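PDB 2QJC: diadenosine tetraphosphatase, putative from Trypanosoma brucei, which binds two manganese ions in a calcineurin-like phosphoesterase fold and probably hydrolyses phosphate esters or anhydrides, perhaps diadenosine tetraphosphate. Local coordinates for residues 36-40 / 41-45; 120-123 / 124-128; 130-133 / 134-137; 147-150 / 151-154. All blocks are in the same frame, centred on the assembly; numbering follows the deposited sequence.

From the N terminus the four contacts follow one another along the chain; none nests in or crosses another. Contact 1 closes the end of helix 31-41, which lies on the sheet containing strand 21-24, and turns the chain towards strand 49-52. Contact 2 ends helix 117-124, whose exit runs into strand 129-132, and contact 3 is the hairpin turn joining that strand to strand 137-140 in the other five-stranded sheet. Contact 4 folds the loop between strand 137-140 and helix 155-160. Contacts 3 and 4 touch, Arg131 NE lying 4.2 Å from Val150 CG1, whereas contacts 1 and 4 lie on opposite sides of the chain's centre.

Contact 1 of 4, residues 36-40 / 41-45; sequences DLLRA and VSFKQ
Leu38 O takes the N-H of Phe43 at 3.0 Å and also that of Val41, so one carbonyl of the last turn of helix 31-41 takes two N-H groups of the departing chain, the Val41 bond being the weak one. This is a Schellman motif: Ser42 adopts positive phi (62°) and bends the chain back over the helix end. The bonds of the motif are Phe43 N to Leu38 O, nearly straight at 174°, and the weak one from Ser42 N to Arg39 O.

The apolar partners of the motif are Leu38 and Phe43, which lie side by side and point the same way. Leu38 CD2 does the touching, 4.0 Å from Phe43 CG and equally near its CB, at the root of the ring. With CG anti to its backbone N (chi1 -178°), Phe43 sends the rest of the ring onward from Leu38, and both residues pack on Leu73 of helix 63-73. One turn of the helix apart, Leu37 CD1 meets Val41 CG1 obliquely. Leu37 packs on Val24 and Val244, and Val41 on Ile22 and Ile242, which places this face of helix 31-41 on the sheet containing strands 21-24 and 240-245.

The exposed side of the same turn carries charge: Arg39 folds back along the helix to form a salt bridge with Asp36. Outside the two segments, Arg20 donates to the carbonyl of Val41 at the helix end. Val41 CG2 itself lies 3.4 Å from Leu38 O, against the carbonyl that receives the two backbone N-H groups.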
loop_
_atom_site.group_PDB
_atom_site.type_symbol
_atom_site.label_atom_id
_atom_site.label_comp_id
_atom_site.label_asym_id
_atom_site.label_seq_id
_atom_site.Cartn_x
_atom_site.Cartn_y
_atom_site.Cartn_z
ATOM N N ASP A 36 -14.739 -6.489 7.091
ATOM C CA ASP A 36 -15.261 -5.620 8.138
ATOM C C ASP A 36 -15.018 -4.160 7.777
ATOM O O ASP A 36 -15.872 -3.304 8.009
ATOM C CB ASP A 36 -14.596 -5.916 9.482
ATOM C CG ASP A 36 -14.561 -7.396 9.803
ATOM O OD1 ASP A 36 -15.563 -8.096 9.540
ATOM O OD2 ASP A 36 -13.526 -7.858 10.331
ATOM N N LEU A 37 -13.853 -3.875 7.206
ATOM C CA LEU A 37 -13.526 -2.506 6.826
ATOM C C LEU A 37 -14.456 -2.015 5.715
ATOM O O LEU A 37 -14.890 -0.863 5.727
ATOM C CB LEU A 37 -12.065 -2.404 6.369
ATOM C CG LEU A 37 -11.606 -0.994 5.966
ATOM C CD1 LEU A 37 -11.852 -0.019 7.104
ATOM C CD2 LEU A 37 -10.134 -1.011 5.597
ATOM N N LEU A 38 -14.762 -2.887 4.760
ATOM C CA LEU A 38 -15.642 -2.509 3.662
ATOM C C LEU A 38 -17.036 -2.165 4.186
ATOM O O LEU A 38 -17.671 -1.212 3.712
ATOM C CB LEU A 38 -15.702 -3.629 2.625
ATOM C CG LEU A 38 -14.375 -3.851 1.886
ATOM C CD1 LEU A 38 -14.521 -4.996 0.900
ATOM C CD2 LEU A 38 -13.955 -2.576 1.159
ATOM N N ARG A 39 -17.512 -2.936 5.164
ATOM C CA ARG A 39 -18.809 -2.660 5.773
ATOM C C ARG A 39 -18.679 -1.376 6.579
ATOM O O ARG A 39 -19.616 -0.582 6.658
ATOM C CB ARG A 39 -19.243 -3.795 6.714
ATOM C CG ARG A 39 -19.771 -5.037 6.011
ATOM C CD ARG A 39 -20.410 -6.000 7.005
ATOM N NE ARG A 39 -19.424 -6.628 7.881
ATOM C CZ ARG A 39 -18.651 -7.644 7.522
ATOM N NH1 ARG A 39 -18.741 -8.159 6.305
ATOM N NH2 ARG A 39 -17.786 -8.145 8.383
ATOM N N ALA A 40 -17.503 -1.175 7.169
ATOM C CA ALA A 40 -17.241 0.006 7.984
ATOM C C ALA A 40 -17.218 1.325 7.201
ATOM O O ALA A 40 -17.306 2.404 7.797
ATOM C CB ALA A 40 -15.927 -0.171 8.744
ATOM N N VAL A 41 -17.090 1.254 5.880
ATOM C CA VAL A 41 -17.079 2.475 5.074
ATOM C C VAL A 41 -18.294 2.515 4.155
ATOM O O VAL A 41 -18.476 3.468 3.397
ATOM C CB VAL A 41 -15.801 2.593 4.194
ATOM C CG1 VAL A 41 -14.555 2.422 5.051
ATOM C CG2 VAL A 41 -15.840 1.571 3.068
ATOM N N SER A 42 -19.115 1.469 4.224
ATOM C CA SER A 42 -20.314 1.368 3.398
ATOM C C SER A 42 -19.932 1.343 1.923
ATOM O O SER A 42 -20.460 2.111 1.115
ATOM C CB SER A 42 -21.256 2.546 3.676
ATOM O OG SER A 42 -21.625 2.592 5.044
ATOM N N PHE A 43 -19.006 0.449 1.590
ATOM C CA PHE A 43 -18.516 0.284 0.227
ATOM C C PHE A 43 -19.660 -0.048 -0.729
ATOM O O PHE A 43 -20.425 -0.984 -0.494
ATOM C CB PHE A 43 -17.471 -0.832 0.189
ATOM C CG PHE A 43 -16.869 -1.053 -1.167
ATOM C CD1 PHE A 43 -15.970 -0.136 -1.701
ATOM C CD2 PHE A 43 -17.212 -2.171 -1.919
ATOM C CE1 PHE A 43 -15.426 -0.332 -2.966
ATOM C CE2 PHE A 43 -16.675 -2.373 -3.183
ATOM C CZ PHE A 43 -15.783 -1.454 -3.707
ATOM N N LYS A 44 -19.762 0.718 -1.815
ATOM C CA LYS A 44 -20.815 0.507 -2.804
ATOM C C LYS A 44 -20.220 0.126 -4.147
ATOM O O LYS A 44 -19.872 0.992 -4.952
ATOM C CB LYS A 44 -21.654 1.779 -2.966
ATOM C CG LYS A 44 -22.045 2.445 -1.655
ATOM C CD LYS A 44 -22.773 1.484 -0.725
ATOM C CE LYS A 44 -24.074 0.981 -1.329
ATOM N NZ LYS A 44 -24.798 0.100 -0.370
ATOM N N GLN A 45 -20.098 -1.173 -4.388
ATOM C CA GLN A 45 -19.538 -1.667 -5.639
ATOM C C GLN A 45 -20.156 -0.938 -6.830
ATOM O O GLN A 45 -21.335 -0.590 -6.813
ATOM C CB GLN A 45 -19.790 -3.173 -5.758
ATOM C CG GLN A 45 -18.856 -3.893 -6.717
ATOM C CD GLN A 45 -19.024 -5.402 -6.656
ATOM O OE1 GLN A 45 -19.203 -5.974 -5.580
ATOM N NE2 GLN A 45 -18.951 -6.055 -7.812
#

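Contact 2 of 4, residues 120-123 / 124-128; sequences ETYL and SQLPH
Leu126 closes over the C-terminal end of helix 117-124, meeting Tyr122 and Leu123 in the last turn as the chain leaves helical geometry and runs into strand 129-132 of the calcineurin-like phosphoesterase fold. Its CB lies 3.6 Å from Leu123 O, and CG is about equally far from that oxygen and Tyr122 O, at 3.5 and 3.6 Å. There the side chain forks. CD1 reaches Leu123 CD2 at 4.1 Å, the two leucines side by side and pointing the same way, while CD2 approaches Tyr122 CE2 at 3.7 Å, coming obliquely to the ring. Each branch thus covers a different residue of the final turn. CG stands anti to the carbonyl carbon (chi1 -56°), which turns the fork back over the helix rather than along the departing chain.

Backbone bonds close the same turn. Ser124 N donates to Glu120 O, and Leu126 N to Leu123 O with an angle of 169°. Water 1 donates to both Leu123 O and Leu126 O, joining the helix end to its exit. Gln125 reaches Thr121, one turn back: it sets off between its backbone N and carbonyl carbon (chi1 59°) and then extends, its NE2 making a weak bond of 3.0 Å to Thr121 O.

The buried aromatic is held from beyond the segments: Tyr122 OH is hydrogen-bonded to Ala75 O, and its ring packs on Val67 and Leu70 of helix 63-73. Leu123 also reaches Val67, together with Leu87 of helix 81-91. Beside the weak amide bond, Thr121 CG2 lies 3.8 Å from Gln125 NE2.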
loop_
_atom_site.group_PDB
_atom_site.type_symbol
_atom_site.label_atom_id
_atom_site.label_comp_id
_atom_site.label_asym_id
_atom_site.label_seq_id
_atom_site.Cartn_x
_atom_site.Cartn_y
_atom_site.Cartn_z
ATOM N N GLU A 120 -1.508 -15.380 -8.832
ATOM C CA GLU A 120 -0.215 -14.974 -9.370
ATOM C C GLU A 120 -0.367 -13.960 -10.507
ATOM O O GLU A 120 0.458 -13.053 -10.659
ATOM C CB GLU A 120 0.545 -16.203 -9.869
ATOM C CG GLU A 120 1.866 -15.903 -10.543
ATOM C CD GLU A 120 2.530 -17.159 -11.070
ATOM O OE1 GLU A 120 2.767 -18.088 -10.266
ATOM O OE2 GLU A 120 2.811 -17.227 -12.286
ATOM N N THR A 121 -1.424 -14.116 -11.297
ATOM C CA THR A 121 -1.679 -13.216 -12.414
ATOM C C THR A 121 -2.074 -11.823 -11.939
ATOM O O THR A 121 -1.590 -10.825 -12.473
ATOM C CB THR A 121 -2.782 -13.779 -13.334
ATOM O OG1 THR A 121 -2.298 -14.965 -13.973
ATOM C CG2 THR A 121 -3.169 -12.769 -14.395
ATOM N N TYR A 122 -2.945 -11.760 -10.934
ATOM C CA TYR A 122 -3.400 -10.485 -10.388
ATOM C C TYR A 122 -2.227 -9.691 -9.831
ATOM O O TYR A 122 -2.112 -8.489 -10.081
ATOM C CB TYR A 122 -4.432 -10.702 -9.277
ATOM C CG TYR A 122 -4.953 -9.416 -8.664
ATOM C CD1 TYR A 122 -6.049 -8.747 -9.211
ATOM C CD2 TYR A 122 -4.323 -8.847 -7.556
ATOM C CE1 TYR A 122 -6.512 -7.535 -8.662
ATOM C CE2 TYR A 122 -4.768 -7.636 -7.002
ATOM C CZ TYR A 122 -5.860 -6.989 -7.556
ATOM O OH TYR A 122 -6.293 -5.803 -7.003
ATOM N N LEU A 123 -1.365 -10.365 -9.071
ATOM C CA LEU A 123 -0.192 -9.727 -8.468
ATOM C C LEU A 123 0.821 -9.291 -9.518
ATOM O O LEU A 123 1.469 -8.253 -9.390
ATOM C CB LEU A 123 0.510 -10.689 -7.504
ATOM C CG LEU A 123 -0.230 -11.159 -6.249
ATOM C CD1 LEU A 123 0.701 -12.024 -5.414
ATOM C CD2 LEU A 123 -0.696 -9.964 -5.446
ATOM N N SER A 124 0.949 -10.101 -10.555
ATOM C CA SER A 124 1.898 -9.848 -11.622
ATOM C C SER A 124 1.575 -8.613 -12.462
ATOM O O SER A 124 2.405 -8.160 -13.240
ATOM C CB SER A 124 1.979 -11.085 -12.518
ATOM O OG SER A 124 3.031 -10.965 -13.454
ATOM N N GLN A 125 0.376 -8.063 -12.303
ATOM C CA GLN A 125 -0.008 -6.890 -13.082
ATOM C C GLN A 125 -0.084 -5.598 -12.272
ATOM O O GLN A 125 -0.477 -4.560 -12.797
ATOM C CB GLN A 125 -1.354 -7.148 -13.770
ATOM C CG GLN A 125 -2.491 -7.474 -12.811
ATOM C CD GLN A 125 -3.706 -8.052 -13.523
ATOM O OE1 GLN A 125 -4.279 -7.421 -14.414
ATOM N NE2 GLN A 125 -4.102 -9.261 -13.132
ATOM N N LEU A 126 0.309 -5.654 -11.002
ATOM C CA LEU A 126 0.253 -4.473 -10.148
ATOM C C LEU A 126 1.356 -3.451 -10.410
ATOM O O LEU A 126 2.527 -3.804 -10.526
ATOM C CB LEU A 126 0.320 -4.875 -8.669
ATOM C CG LEU A 126 -0.702 -5.866 -8.105
ATOM C CD1 LEU A 126 -0.445 -6.017 -6.616
ATOM C CD2 LEU A 126 -2.136 -5.383 -8.357
ATOM N N PRO A 127 0.990 -2.161 -10.499
ATOM C CA PRO A 127 1.984 -1.115 -10.735
ATOM C C PRO A 127 2.621 -0.767 -9.384
ATOM O O PRO A 127 2.202 -1.278 -8.339
ATOM C CB PRO A 127 1.149 0.032 -11.290
ATOM C CG PRO A 127 -0.114 -0.084 -10.493
ATOM C CD PRO A 127 -0.374 -1.596 -10.469
ATOM N N HIS A 128 3.626 0.098 -9.404
ATOM C CA HIS A 128 4.299 0.507 -8.177
ATOM C C HIS A 128 3.647 1.770 -7.623
ATOM O O HIS A 128 3.602 1.985 -6.406
ATOM C CB HIS A 128 5.775 0.791 -8.461
ATOM C CG HIS A 128 6.536 -0.393 -8.967
ATOM N ND1 HIS A 128 6.974 -1.408 -8.141
ATOM C CD2 HIS A 128 6.931 -0.730 -10.218
ATOM C CE1 HIS A 128 7.606 -2.317 -8.861
ATOM N NE2 HIS A 128 7.595 -1.930 -10.125
HETATM O O HOH W 1 3.433 -6.413 -10.434
#

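Contact 3 of 4, residues 130-133 / 134-137; sequences IRIP and AHNV
Strand 129-132 pairs antiparallel with strand 137-140 at Ile132 and Val137, a hydrogen-bonded pair whose CA atoms are 5.2 Å apart. Ile132 N donates to Val137 O at 2.9 Å, and Val137 N returns a bond to Ile132 O. Between them Pro133, Ala134 and His135 form a short 3-10 turn, closed by Asn136 N donating to Pro133 O. Asn136 and Val137 together face Ile132 in a G1 beta bulge, Asn136 taking the positive phi (51°) of its first position.

Ile132 O is shared, for His135 N also bonds to it, at 3.2 Å. The two donors lie well out of the carbonyl plane, one on each face.

Side-chain contact gathers on one face of the hairpin. Ile132 CG2 comes to the edge of the His135 ring, in its plane, 4.0 Å from CD2. Because CG2 is anti to the backbone N, the branch projects towards the histidine while CG1 carries CD1 to Val137 CG1, 4.2 Å away. His135 NE2, next to CD2 in the ring, donates to Gly19 O, which probably limits the rotation of the ring, and Asn136 ND2 similarly donates to Pro197 O.

Strand 11-13 lies along the other edge of strand 129-132, where Arg131 is bonded through its backbone to Val12; strand 199-202 flanks strand 137-140, with Asn136 bonded through its backbone to Thr199. The face bearing Ile132, His135 and Val137 packs on Val21 and Ile23 of strand 21-24 and on Phe236 of strand 230-236, thereby joining the two large sheets of the phosphoesterase fold.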
loop_
_atom_site.group_PDB
_atom_site.type_symbol
_atom_site.label_atom_id
_atom_site.label_comp_id
_atom_site.label_asym_id
_atom_site.label_seq_id
_atom_site.Cartn_x
_atom_site.Cartn_y
_atom_site.Cartn_z
ATOM N N ILE A 130 0.235 4.649 -8.196
ATOM C CA ILE A 130 -1.045 4.980 -8.815
ATOM C C ILE A 130 -1.387 6.433 -8.508
ATOM O O ILE A 130 -1.381 6.852 -7.345
ATOM C CB ILE A 130 -2.192 4.064 -8.311
ATOM C CG1 ILE A 130 -1.949 2.629 -8.780
ATOM C CG2 ILE A 130 -3.549 4.562 -8.847
ATOM C CD1 ILE A 130 -2.948 1.629 -8.222
ATOM N N ARG A 131 -1.657 7.206 -9.558
ATOM C CA ARG A 131 -2.015 8.613 -9.407
ATOM C C ARG A 131 -3.530 8.777 -9.564
ATOM O O ARG A 131 -4.121 8.260 -10.517
ATOM C CB ARG A 131 -1.300 9.472 -10.461
ATOM C CG ARG A 131 0.212 9.341 -10.481
ATOM C CD ARG A 131 0.855 10.354 -11.439
ATOM N NE ARG A 131 1.081 11.645 -10.791
ATOM C CZ ARG A 131 1.707 12.675 -11.356
ATOM N NH1 ARG A 131 2.170 12.577 -12.594
ATOM N NH2 ARG A 131 1.898 13.796 -10.669
ATOM N N ILE A 132 -4.145 9.494 -8.625
ATOM C CA ILE A 132 -5.592 9.755 -8.622
ATOM C C ILE A 132 -5.707 11.279 -8.557
ATOM O O ILE A 132 -6.041 11.856 -7.511
ATOM C CB ILE A 132 -6.269 9.123 -7.376
ATOM C CG1 ILE A 132 -5.955 7.627 -7.323
ATOM C CG2 ILE A 132 -7.788 9.330 -7.431
ATOM C CD1 ILE A 132 -6.235 6.995 -5.974
ATOM N N PRO A 133 -5.429 11.947 -9.688
ATOM C CA PRO A 133 -5.459 13.408 -9.829
ATOM C C PRO A 133 -6.718 14.165 -9.419
ATOM O O PRO A 133 -6.625 15.287 -8.923
ATOM C CB PRO A 133 -5.070 13.624 -11.296
ATOM C CG PRO A 133 -5.552 12.368 -11.973
ATOM C CD PRO A 133 -5.179 11.292 -10.988
ATOM N N ALA A 134 -7.889 13.568 -9.601
ATOM C CA ALA A 134 -9.129 14.243 -9.232
ATOM C C ALA A 134 -9.157 14.614 -7.744
ATOM O O ALA A 134 -9.759 15.620 -7.347
ATOM C CB ALA A 134 -10.324 13.354 -9.572
ATOM N N HIS A 135 -8.500 13.795 -6.929
ATOM C CA HIS A 135 -8.449 14.010 -5.488
ATOM C C HIS A 135 -7.068 14.471 -5.032
ATOM O O HIS A 135 -6.803 14.561 -3.829
ATOM C CB HIS A 135 -8.822 12.706 -4.768
ATOM C CG HIS A 135 -10.250 12.291 -4.970
ATOM N ND1 HIS A 135 -11.313 13.043 -4.516
ATOM C CD2 HIS A 135 -10.788 11.215 -5.592
ATOM C CE1 HIS A 135 -12.446 12.451 -4.855
ATOM N NE2 HIS A 135 -12.155 11.339 -5.509
ATOM N N ASN A 136 -6.204 14.771 -6.004
ATOM C CA ASN A 136 -4.828 15.196 -5.761
ATOM C C ASN A 136 -4.116 14.213 -4.817
ATOM O O ASN A 136 -3.507 14.607 -3.827
ATOM C CB ASN A 136 -4.786 16.617 -5.182
ATOM C CG ASN A 136 -3.369 17.159 -5.076
ATOM O OD1 ASN A 136 -2.542 16.952 -5.970
ATOM N ND2 ASN A 136 -3.085 17.863 -3.992
ATOM N N VAL A 137 -4.194 12.929 -5.157
ATOM C CA VAL A 137 -3.582 11.862 -4.366
ATOM C C VAL A 137 -2.639 10.974 -5.185
ATOM O O VAL A 137 -2.785 10.853 -6.402
ATOM C CB VAL A 137 -4.697 10.975 -3.726
ATOM C CG1 VAL A 137 -4.158 9.595 -3.365
ATOM C CG2 VAL A 137 -5.246 11.658 -2.482
#

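Contact 4 of 4, residues 147-150 / 151-154; sequences QRPV and DRQY
Pro149 and Arg152 stand 5.0 Å apart at their CA atoms, where the chain makes a tight turn closed by Arg152 N donating to Pro149 O at 2.7 Å. Gln153 NE2 adds a long, weak bond to the same oxygen and sits 2.8 Å from Arg148 O. With CG anti to the carbonyl carbon (chi1 -63°), Gln153 CG comes 3.3 Å from Val150 O, and the bend at chi2 (-83°) then turns the amide towards Pro149 O and Arg148 O. OE1 accepts from His145 N, while NE2 makes the weak bond to Pro149 O. Water 2 accepts from Gln153 N and lies near Val150 O.

Arg148 and Tyr154 cross at about a right angle. Tyr154 CE1 lies over one face of the guanidinium, displaced towards its rim and 3.9 Å from Arg148 NH1, with the two planes 60° apart. The arginine chain runs extended from CG to NE and forms a salt bridge from NE to Glu157 in helix 155-160. Pro149 CD touches Arg152 CB across the turn, and Tyr154 also meets the ring of Tyr8 nearly parallel.

Tyr154 occupies the N-cap position of helix 155-160. The arrangement is a beta turn over Pro149 to Arg152 that leads a surface loop into a helix, within the calcineurin-like phosphoesterase fold.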
loop_
_atom_site.group_PDB
_atom_site.type_symbol
_atom_site.label_atom_id
_atom_site.label_comp_id
_atom_site.label_asym_id
_atom_site.label_seq_id
_atom_site.Cartn_x
_atom_site.Cartn_y
_atom_site.Cartn_z
ATOM N N GLN A 147 13.052 13.930 -4.071
ATOM C CA GLN A 147 13.938 14.668 -4.970
ATOM C C GLN A 147 13.980 14.079 -6.374
ATOM O O GLN A 147 14.768 14.518 -7.216
ATOM C CB GLN A 147 15.360 14.741 -4.387
ATOM C CG GLN A 147 15.414 15.344 -2.990
ATOM C CD GLN A 147 16.834 15.526 -2.469
ATOM O OE1 GLN A 147 17.678 14.635 -2.594
ATOM N NE2 GLN A 147 17.095 16.677 -1.857
ATOM N N ARG A 148 13.134 13.087 -6.627
ATOM C CA ARG A 148 13.072 12.459 -7.945
ATOM C C ARG A 148 11.677 12.631 -8.539
ATOM O O ARG A 148 10.681 12.650 -7.809
ATOM C CB ARG A 148 13.370 10.959 -7.866
ATOM C CG ARG A 148 14.640 10.564 -7.123
ATOM C CD ARG A 148 14.799 9.050 -7.180
ATOM N NE ARG A 148 15.809 8.544 -6.254
ATOM C CZ ARG A 148 17.122 8.684 -6.418
ATOM N NH1 ARG A 148 17.602 9.318 -7.477
ATOM N NH2 ARG A 148 17.955 8.181 -5.519
ATOM N N PRO A 149 11.595 12.781 -9.872
ATOM C CA PRO A 149 10.313 12.942 -10.560
ATOM C C PRO A 149 9.490 11.670 -10.368
ATOM O O PRO A 149 10.044 10.566 -10.333
ATOM C CB PRO A 149 10.730 13.140 -12.021
ATOM C CG PRO A 149 12.057 13.827 -11.905
ATOM C CD PRO A 149 12.717 13.030 -10.796
ATOM N N VAL A 150 8.175 11.833 -10.253
ATOM C CA VAL A 150 7.260 10.712 -10.050
ATOM C C VAL A 150 7.494 9.583 -11.053
ATOM O O VAL A 150 7.438 8.403 -10.697
ATOM C CB VAL A 150 5.778 11.179 -10.154
ATOM C CG1 VAL A 150 4.836 10.007 -9.908
ATOM C CG2 VAL A 150 5.513 12.288 -9.143
ATOM N N ASP A 151 7.766 9.951 -12.302
ATOM C CA ASP A 151 7.996 8.972 -13.358
ATOM C C ASP A 151 9.415 8.409 -13.373
ATOM O O ASP A 151 9.724 7.500 -14.151
ATOM C CB ASP A 151 7.670 9.594 -14.717
ATOM C CG ASP A 151 6.226 10.040 -14.817
ATOM O OD1 ASP A 151 5.329 9.181 -14.682
ATOM O OD2 ASP A 151 5.984 11.248 -15.025
ATOM N N ARG A 152 10.277 8.945 -12.516
ATOM C CA ARG A 152 11.656 8.476 -12.447
ATOM C C ARG A 152 12.034 8.003 -11.045
ATOM O O ARG A 152 13.116 8.303 -10.536
ATOM C CB ARG A 152 12.603 9.581 -12.921
ATOM C CG ARG A 152 12.403 9.926 -14.387
ATOM C CD ARG A 152 13.454 10.885 -14.902
ATOM N NE ARG A 152 13.274 11.140 -16.328
ATOM C CZ ARG A 152 14.069 11.917 -17.058
ATOM N NH1 ARG A 152 15.108 12.520 -16.495
ATOM N NH2 ARG A 152 13.824 12.086 -18.351
ATOM N N GLN A 153 11.126 7.252 -10.430
ATOM C CA GLN A 153 11.354 6.710 -9.098
ATOM C C GLN A 153 11.934 5.308 -9.269
ATOM O O GLN A 153 11.909 4.753 -10.369
ATOM C CB GLN A 153 10.035 6.649 -8.327
ATOM C CG GLN A 153 9.372 8.014 -8.061
ATOM C CD GLN A 153 9.931 8.731 -6.838
ATOM O OE1 GLN A 153 10.150 8.120 -5.787
ATOM N NE2 GLN A 153 10.138 10.039 -6.962
ATOM N N TYR A 154 12.458 4.743 -8.182
ATOM C CA TYR A 154 13.053 3.407 -8.206
ATOM C C TYR A 154 12.260 2.417 -7.355
ATOM O O TYR A 154 11.842 2.736 -6.245
ATOM C CB TYR A 154 14.503 3.477 -7.716
ATOM C CG TYR A 154 15.439 4.184 -8.681
ATOM C CD1 TYR A 154 16.290 5.202 -8.244
ATOM C CD2 TYR A 154 15.477 3.826 -10.027
ATOM C CE1 TYR A 154 17.157 5.847 -9.131
ATOM C CE2 TYR A 154 16.334 4.458 -10.919
ATOM C CZ TYR A 154 17.170 5.466 -10.469
ATOM O OH TYR A 154 18.009 6.092 -11.361
HETATM O O HOH W 2 8.832 5.678 -11.722
#